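Local coordinates for protein NAD-dependent aldehyde dehydrogenase (Burkholderia multivorans, PDB 5UJU) that probably oxidises aldehydes to carboxylic acids with NAD+ as the electron acceptor, at residues Arg418-Ser423 / Val441-Val446; Ile357-Asp362 / Ala371-Val376. All blocks are in the same frame, centred on the assembly; numbering follows the deposited sequence. Where two conformers were deposited one is given.

How the interactions relate
Both interactions belong to the sheet that contains strands 440-445, 460-466 and 356-360. Interaction 1 (418-423 / 441-446) pairs the edge strand 418-421 with its neighbour 440-445. It is partly buried and held mainly by backbone hydrogen bonds. Interaction 2 (357-362 / 371-376) is the more buried contact, with four of its five touching residues buried. It packs strand 356-360 against the start of helix 373-388, with apolar side chains and one bridging water but no direct hydrogen bond. The centres of interactions 1 and 2 are about 13 Å apart, and the two touch. In the conformer given, D445 OD1 forms a salt bridge with R361 NH2 at 2.9 Å. Q443 CD packs on F373 CE1 at 3.6 Å.

Interaction 1 of 2, residues Arg418-Ser423 / Val441-Val446; sequences RVLLDS and VLQLDV
The side chains of R418 and Q443 run side by side and point the same way; the guanidinium and amide planes are 41° apart. R418 CD is the part that comes near the amide, 4.1 Å from Q443 OE1. L420 crosses the glutamine obliquely: its CD1 rests 3.7 Å from Q443 CB, and its CD2 lies near OE1. The first torsion of L420 sets CG anti to the carbonyl carbon (chi1 -67°), which carries both methyls toward Q443. V419 and L442 meet on the other face of the sheet, CG2 to CD2 at 3.6 Å. On the same face as R418 and Q443, L421 CB packs on V441 CB at 4.1 Å. The backbone holds the two strands together. Q443 N donates to R418 O at 2.7 Å, while the return bond from R418 N to Q443 O is weak. V441 O is gripped twice, by L420 N at 2.7 Å and by L421 N at 3.1 Å. V441 N answers with a straight bond to L421 O, with an N-H...O angle of 173°. L420 and L421 also touch helix 373-388. Two residues facing one, at V441, make a classic beta bulge in an antiparallel pair at the margin of the sheet.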
loop_
_atom_site.group_PDB
_atom_site.type_symbol
_atom_site.label_atom_id
_atom_site.label_comp_id
_atom_site.label_asym_id
_atom_site.label_seq_id
_atom_site.Cartn_x
_atom_site.Cartn_y
_atom_site.Cartn_z
ATOM N N ARG A 418 35.150 -24.894 -10.532
ATOM C CA ARG A 418 35.477 -26.314 -10.501
ATOM C C ARG A 418 34.189 -27.095 -10.299
ATOM O O ARG A 418 33.422 -26.810 -9.369
ATOM C CB ARG A 418 36.467 -26.659 -9.382
ATOM C CG ARG A 418 36.689 -28.177 -9.230
ATOM C CD ARG A 418 37.602 -28.546 -8.063
ATOM N NE ARG A 418 38.946 -28.034 -8.258
ATOM C CZ ARG A 418 39.948 -28.727 -8.794
ATOM N NH1 ARG A 418 39.772 -29.976 -9.194
ATOM N NH2 ARG A 418 41.125 -28.158 -8.930
ATOM N N VAL A 419 33.947 -28.069 -11.171
ATOM C CA VAL A 419 32.726 -28.856 -11.087
ATOM C C VAL A 419 32.892 -29.888 -9.981
ATOM O O VAL A 419 33.815 -30.708 -10.017
ATOM C CB VAL A 419 32.399 -29.521 -12.428
ATOM C CG1 VAL A 419 31.114 -30.329 -12.295
ATOM C CG2 VAL A 419 32.261 -28.462 -13.514
ATOM N N LEU A 420 31.992 -29.852 -8.999
ATOM C CA LEU A 420 31.954 -30.874 -7.962
ATOM C C LEU A 420 31.055 -32.039 -8.359
ATOM O O LEU A 420 31.338 -33.192 -8.020
ATOM C CB LEU A 420 31.496 -30.257 -6.639
ATOM C CG LEU A 420 32.498 -29.264 -6.040
ATOM C CD1 LEU A 420 31.870 -28.469 -4.921
ATOM C CD2 LEU A 420 33.730 -29.993 -5.556
ATOM N N LEU A 421 29.953 -31.752 -9.048
ATOM C CA LEU A 421 29.056 -32.792 -9.528
ATOM C C LEU A 421 28.521 -32.314 -10.859
ATOM O O LEU A 421 27.919 -31.239 -10.925
ATOM C CB LEU A 421 27.910 -33.057 -8.546
ATOM C CG LEU A 421 26.751 -33.905 -9.083
ATOM C CD1 LEU A 421 27.254 -35.290 -9.447
ATOM C CD2 LEU A 421 25.665 -34.004 -8.040
ATOM N N ASP A 422 28.774 -33.078 -11.916
ATOM C CA ASP A 422 28.341 -32.659 -13.234
ATOM C C ASP A 422 26.873 -33.001 -13.419
ATOM O O ASP A 422 26.371 -33.983 -12.869
ATOM C CB ASP A 422 29.188 -33.299 -14.336
ATOM C CG ASP A 422 29.022 -32.590 -15.678
ATOM O OD1 ASP A 422 28.437 -31.487 -15.690
ATOM O OD2 ASP A 422 29.498 -33.106 -16.712
ATOM N N SER A 423 26.192 -32.162 -14.194
ATOM C CA SER A 423 24.812 -32.381 -14.594
ATOM C C SER A 423 24.751 -33.406 -15.720
ATOM O O SER A 423 25.483 -33.291 -16.707
ATOM C CB SER A 423 24.200 -31.058 -15.048
ATOM O OG SER A 423 22.938 -31.265 -15.639
ATOM N N VAL A 441 26.716 -28.865 -9.543
ATOM C CA VAL A 441 27.246 -28.300 -8.309
ATOM C C VAL A 441 28.690 -27.898 -8.550
ATOM O O VAL A 441 29.505 -28.720 -8.988
ATOM C CB VAL A 441 27.143 -29.272 -7.121
ATOM C CG1 VAL A 441 27.659 -28.579 -5.863
ATOM C CG2 VAL A 441 25.686 -29.719 -6.903
ATOM N N LEU A 442 28.998 -26.639 -8.270
ATOM C CA LEU A 442 30.302 -26.071 -8.555
ATOM C C LEU A 442 30.963 -25.585 -7.275
ATOM O O LEU A 442 30.303 -25.278 -6.279
ATOM C CB LEU A 442 30.192 -24.907 -9.544
ATOM C CG LEU A 442 29.505 -25.273 -10.860
ATOM C CD1 LEU A 442 28.745 -24.093 -11.423
ATOM C CD2 LEU A 442 30.520 -25.768 -11.858
ATOM N N GLN A 443 32.286 -25.517 -7.311
ATOM C CA GLN A 443 33.046 -24.933 -6.221
ATOM C C GLN A 443 33.541 -23.561 -6.656
ATOM O O GLN A 443 34.106 -23.422 -7.748
ATOM C CB GLN A 443 34.233 -25.820 -5.829
ATOM C CG GLN A 443 35.095 -25.214 -4.732
ATOM C CD GLN A 443 36.247 -26.123 -4.293
ATOM O OE1 GLN A 443 36.172 -27.347 -4.383
ATOM N NE2 GLN A 443 37.314 -25.511 -3.820
ATOM N N LEU A 444 33.328 -22.557 -5.804
ATOM C CA LEU A 444 33.874 -21.222 -6.009
ATOM C C LEU A 444 34.579 -20.746 -4.742
ATOM O O LEU A 444 34.516 -21.376 -3.681
ATOM C CB LEU A 444 32.784 -20.221 -6.397
ATOM C CG LEU A 444 32.220 -20.436 -7.796
ATOM C CD1 LEU A 444 31.091 -19.436 -8.048
ATOM C CD2 LEU A 444 33.332 -20.290 -8.813
ATOM N N ASP A 445 35.273 -19.625 -4.883
ATOM C CA ASP A 445 35.846 -18.880 -3.777
ATOM C C ASP A 445 35.080 -17.575 -3.632
ATOM O O ASP A 445 34.427 -17.121 -4.572
ATOM C CB ASP A 445 37.339 -18.599 -4.003
ATOM C CG ASP A 445 37.985 -17.892 -2.825
ATOM O OD1 ASP A 445 38.303 -18.569 -1.822
ATOM O OD2 ASP A 445 38.161 -16.656 -2.900
ATOM N N VAL A 446 35.159 -16.981 -2.436
ATOM C CA VAL A 446 34.473 -15.721 -2.172
ATOM C C VAL A 446 34.908 -14.623 -3.144
ATOM O O VAL A 446 34.142 -13.686 -3.407
ATOM C CB VAL A 446 34.686 -15.308 -0.698
ATOM C CG1 VAL A 446 36.136 -14.979 -0.426
ATOM C CG2 VAL A 446 33.780 -14.156 -0.326
#

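Interaction 2 of 2, residues Ile357-Asp362 / Ala371-Val376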
loop_
_atom_site.group_PDB
_atom_site.type_symbol
_atom_site.label_atom_id
_atom_site.label_comp_id
_atom_site.label_asym_id
_atom_site.label_seq_id
_atom_site.Cartn_x
_atom_site.Cartn_y
_atom_site.Cartn_z
ATOM N N ILE A 357 26.045 -21.481 -1.353
ATOM C CA ILE A 357 26.280 -22.214 -0.114
ATOM C C ILE A 357 27.657 -21.801 0.410
ATOM O O ILE A 357 28.684 -22.195 -0.155
ATOM C CB ILE A 357 26.187 -23.731 -0.339
ATOM C CG1 ILE A 357 24.816 -24.080 -0.947
ATOM C CG2 ILE A 357 26.396 -24.493 0.965
ATOM C CD1 ILE A 357 24.674 -25.524 -1.379
ATOM N N TYR A 358 27.681 -20.990 1.468
ATOM C CA TYR A 358 28.926 -20.442 1.999
ATOM C C TYR A 358 29.475 -21.349 3.091
ATOM O O TYR A 358 28.759 -21.692 4.039
ATOM C CB TYR A 358 28.719 -19.031 2.548
ATOM C CG TYR A 358 28.153 -18.059 1.542
ATOM C CD1 TYR A 358 28.936 -17.560 0.498
ATOM C CD2 TYR A 358 26.830 -17.637 1.632
ATOM C CE1 TYR A 358 28.402 -16.665 -0.427
ATOM C CE2 TYR A 358 26.299 -16.742 0.720
ATOM C CZ TYR A 358 27.075 -16.267 -0.304
ATOM O OH TYR A 358 26.517 -15.385 -1.207
ATOM N N VAL A 359 30.745 -21.730 2.958
ATOM C CA VAL A 359 31.429 -22.607 3.910
ATOM C C VAL A 359 32.804 -22.006 4.209
ATOM O O VAL A 359 33.497 -21.576 3.275
ATOM C CB VAL A 359 31.550 -24.039 3.347
ATOM C CG1 VAL A 359 32.161 -25.002 4.378
ATOM C CG2 VAL A 359 30.183 -24.566 2.827
ATOM N N PRO A 360 33.238 -21.929 5.470
ATOM C CA PRO A 360 34.582 -21.396 5.741
ATOM C C PRO A 360 35.630 -22.257 5.063
ATOM O O PRO A 360 35.547 -23.488 5.074
ATOM C CB PRO A 360 34.690 -21.455 7.267
ATOM C CG PRO A 360 33.222 -21.491 7.738
ATOM C CD PRO A 360 32.536 -22.309 6.708
ATOM N N ARG A 361 36.606 -21.597 4.434
ATOM C CA ARG A 361 37.672 -22.334 3.766
ATOM C C ARG A 361 38.409 -23.263 4.719
ATOM O O ARG A 361 39.011 -24.250 4.270
ATOM C CB ARG A 361 38.667 -21.370 3.116
ATOM C CG ARG A 361 39.527 -20.601 4.102
ATOM C CD ARG A 361 40.392 -19.559 3.400
ATOM N NE ARG A 361 39.573 -18.560 2.720
ATOM C CZ ARG A 361 39.317 -18.567 1.415
ATOM N NH1 ARG A 361 39.834 -19.516 0.646
ATOM N NH2 ARG A 361 38.546 -17.624 0.880
ATOM N N ASP A 362 38.374 -22.981 6.017
ATOM C CA ASP A 362 39.042 -23.820 7.005
ATOM C C ASP A 362 38.122 -24.896 7.577
ATOM O O ASP A 362 38.517 -25.593 8.516
ATOM C CB ASP A 362 39.620 -22.962 8.138
ATOM C CG ASP A 362 40.754 -22.053 7.672
ATOM O OD1 ASP A 362 41.499 -22.435 6.747
ATOM O OD2 ASP A 362 40.915 -20.956 8.248
ATOM N N ALA A 371 35.270 -30.912 10.348
ATOM C CA ALA A 371 35.088 -31.268 8.945
ATOM C C ALA A 371 35.691 -30.179 8.073
ATOM O O ALA A 371 35.415 -28.993 8.281
ATOM C CB ALA A 371 33.607 -31.465 8.594
ATOM N N SER A 372 36.501 -30.586 7.099
ATOM C CA SER A 372 37.136 -29.656 6.179
ATOM C C SER A 372 36.129 -29.096 5.179
ATOM O O SER A 372 35.014 -29.612 5.004
ATOM C CB SER A 372 38.268 -30.344 5.418
ATOM O OG SER A 372 37.739 -31.196 4.409
ATOM N N PHE A 373 36.549 -28.029 4.492
ATOM C CA PHE A 373 35.734 -27.509 3.402
ATOM C C PHE A 373 35.447 -28.600 2.376
ATOM O O PHE A 373 34.292 -28.811 1.991
ATOM C CB PHE A 373 36.414 -26.302 2.737
ATOM C CG PHE A 373 35.664 -25.775 1.528
ATOM C CD1 PHE A 373 35.875 -26.318 0.263
ATOM C CD2 PHE A 373 34.737 -24.750 1.661
ATOM C CE1 PHE A 373 35.174 -25.847 -0.846
ATOM C CE2 PHE A 373 34.031 -24.269 0.554
ATOM C CZ PHE A 373 34.251 -24.820 -0.699
ATOM N N ASP A 374 36.483 -29.327 1.937
ATOM C CA ASP A 374 36.241 -30.328 0.903
ATOM C C ASP A 374 35.322 -31.429 1.404
ATOM O O ASP A 374 34.503 -31.948 0.633
ATOM C CB ASP A 374 37.543 -30.921 0.378
ATOM C CG ASP A 374 38.474 -29.871 -0.185
ATOM O OD1 ASP A 374 38.012 -28.976 -0.927
ATOM O OD2 ASP A 374 39.683 -29.971 0.073
ATOM N N GLU A 375 35.407 -31.776 2.693
ATOM C CA GLU A 375 34.488 -32.780 3.222
ATOM C C GLU A 375 33.043 -32.276 3.210
ATOM O O GLU A 375 32.126 -33.037 2.890
ATOM C CB GLU A 375 34.923 -33.216 4.626
ATOM C CG GLU A 375 36.243 -34.001 4.600
ATOM C CD GLU A 375 36.775 -34.411 5.965
ATOM O OE1 GLU A 375 36.545 -33.703 6.968
ATOM O OE2 GLU A 375 37.408 -35.483 6.027
ATOM N N VAL A 376 32.810 -31.005 3.540
ATOM C CA VAL A 376 31.445 -30.484 3.484
ATOM C C VAL A 376 30.940 -30.474 2.045
ATOM O O VAL A 376 29.820 -30.919 1.754
ATOM C CB VAL A 376 31.368 -29.083 4.120
ATOM C CG1 VAL A 376 29.981 -28.462 3.888
ATOM C CG2 VAL A 376 31.668 -29.151 5.598
HETATM O O HOH W 1 38.940 -27.050 4.932
#
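Segments 357-362 and 371-376 come closest at R361, just past strand 356-360, and F373, the first residue of helix 373-388, CA to CA 5.5 Å. No direct hydrogen bond joins them, but a water donates to R361 O at 2.9 Å and accepts from F373 N at 2.6 Å. F373 is the main side chain from the helix. Its CG is anti to the backbone N (chi1 176°), which swings the ring over to the strand. V359 meets the ring at a slant, with CB 3.7 Å from F373 CD2. P360 O sits at the ring edge, near the ring plane. F373 CB lies 3.6 Å from R361 O. One turn on, V376 meets V359 tip to tip, CG1 to CG2 at 4.0 Å. The helix start is fixed by a capping box. E375 N donates to S372 OG at 3.0 Å, and S372 N donates to E375 OE1 at 3.1 Å. In the conformer given, the R361 guanidinium bonds to D467 as well as D445. F373 also packs on V463 and A465 of strand 460-466, and V376 on I364 of strand 364-366. Y358 and P360 contact helix 469-483, so strand 356-360 has helix 373-388 on one face and helix 469-483 on the other.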